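Copper-containing nitrite reductase (Bradyrhizobium sp. ORS 375, PDB 6THE) reduces nitrite to nitric oxide, probably passing electrons from a type 1 copper centre to a type 2 copper where the substrate is reduced. Local coordinates at residues Val239-Gly244 with Gln254-Pro259. Residues are numbered along the deposited sequence; the frame is centred on the assembly and turned at random.
Sequences VDLFGG and QTVTVP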
# COMPACT_ATOMS: atom_id res chain seq x y z
N VAL A 239 -1.69 8.28 14.38
CA VAL A 239 -1.28 7.03 13.76
C VAL A 239 0.24 7.02 13.64
O VAL A 239 0.83 7.92 13.03
CB VAL A 239 -1.95 6.80 12.39
CG1 VAL A 239 -1.33 5.65 11.62
CG2 VAL A 239 -3.46 6.60 12.52
N ASP A 240 0.87 5.99 14.22
CA ASP A 240 2.29 5.73 14.03
C ASP A 240 2.45 4.84 12.80
O ASP A 240 2.20 3.64 12.86
CB ASP A 240 2.92 5.15 15.30
CG ASP A 240 2.89 6.09 16.49
OD1 ASP A 240 3.47 7.19 16.38
OD2 ASP A 240 2.28 5.73 17.51
N LEU A 241 2.87 5.46 11.69
CA LEU A 241 2.94 4.81 10.39
C LEU A 241 4.04 3.76 10.40
O LEU A 241 5.18 4.05 10.77
CB LEU A 241 3.18 5.88 9.32
CG LEU A 241 2.92 5.45 7.87
CD1 LEU A 241 1.43 5.23 7.62
CD2 LEU A 241 3.47 6.48 6.90
N PHE A 242 3.68 2.54 9.98
CA PHE A 242 4.56 1.37 9.96
C PHE A 242 4.96 0.97 11.37
O PHE A 242 5.84 0.13 11.56
CB PHE A 242 5.75 1.59 9.02
CG PHE A 242 5.39 1.94 7.60
CD1 PHE A 242 4.68 1.05 6.80
CD2 PHE A 242 5.77 3.15 7.05
CE1 PHE A 242 4.35 1.37 5.49
CE2 PHE A 242 5.45 3.47 5.74
CZ PHE A 242 4.74 2.58 4.96
N GLY A 243 4.29 1.58 12.37
CA GLY A 243 4.52 1.29 13.77
C GLY A 243 5.88 1.78 14.26
O GLY A 243 6.56 1.09 15.01
N GLY A 244 6.26 2.99 13.82
CA GLY A 244 7.50 3.62 14.24
C GLY A 244 7.25 4.69 15.30
O GLY A 244 6.39 5.55 15.11
N GLN A 254 -8.31 8.53 8.27
CA GLN A 254 -9.48 7.67 8.14
C GLN A 254 -9.04 6.22 7.99
O GLN A 254 -9.49 5.35 8.73
CB GLN A 254 -10.37 8.14 6.99
CG GLN A 254 -9.64 8.26 5.65
CD GLN A 254 -10.51 8.78 4.53
OE1 GLN A 254 -11.68 8.45 4.41
NE2 GLN A 254 -9.91 9.60 3.68
N THR A 255 -8.16 5.97 7.01
CA THR A 255 -7.72 4.63 6.65
C THR A 255 -6.21 4.63 6.48
O THR A 255 -5.66 5.51 5.81
CB THR A 255 -8.44 4.14 5.39
OG1 THR A 255 -9.85 4.33 5.56
CG2 THR A 255 -8.17 2.68 5.08
N VAL A 256 -5.54 3.65 7.10
CA VAL A 256 -4.09 3.56 7.09
C VAL A 256 -3.66 2.26 6.42
O VAL A 256 -4.17 1.19 6.75
CB VAL A 256 -3.49 3.73 8.50
CG1 VAL A 256 -4.12 2.79 9.52
CG2 VAL A 256 -1.97 3.61 8.51
N THR A 257 -2.71 2.37 5.48
CA THR A 257 -2.14 1.23 4.79
C THR A 257 -1.10 0.57 5.70
O THR A 257 -0.10 1.18 6.05
CB THR A 257 -1.54 1.64 3.44
OG1 THR A 257 -2.60 2.15 2.62
CG2 THR A 257 -0.84 0.51 2.72
N VAL A 258 -1.37 -0.69 6.07
CA VAL A 258 -0.45 -1.48 6.86
C VAL A 258 0.03 -2.65 6.01
O VAL A 258 -0.76 -3.51 5.63
CB VAL A 258 -1.09 -1.96 8.18
CG1 VAL A 258 -0.06 -2.61 9.10
CG2 VAL A 258 -1.80 -0.83 8.92
N PRO A 259 1.34 -2.70 5.67
CA PRO A 259 1.88 -3.77 4.83
C PRO A 259 2.01 -5.09 5.59
O PRO A 259 1.97 -5.09 6.82
CB PRO A 259 3.27 -3.24 4.45
CG PRO A 259 3.67 -2.37 5.63
CD PRO A 259 2.37 -1.74 6.09
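Two sheets of a cupredoxin beta-sandwich face each other here: strand 236-241 of one sheet packs its side chains against strand 256-258, outermost within this chain, of the other. Residues 239-242 and 256-259 run nearly the same way, 13° apart, with no hydrogen bond between them; the side chains that touch are apolar. Val239 and Val256 meet tip to tip, CG1 of Val239 standing 3.8 Å from CG2 of Val256. That same CG2 also takes Leu241, whose CD1 slides past it at 3.9 Å, so one methyl serves both neighbours. A type II turn from Asp240 to Gly243, closed by Gly243 N to Asp240 O at 3.0 Å, carries Phe242 in its third position, where positive phi belongs. With CG anti to the carbonyl carbon (chi1 -56°), the phenyl crosses the proline at about a right angle and presents its CD1-CE1 edge, both atoms 3.7 Å from Pro259 CD. Shortening Phe242 to an alanine would probably leave the Pro259 ring without its aromatic neighbour and open a gap beside it. The carbonyl O of Phe242 accepts a hydrogen bond from Gln254 NE2 of the third subunit, which ties this corner of the sandwich to the trimer interface.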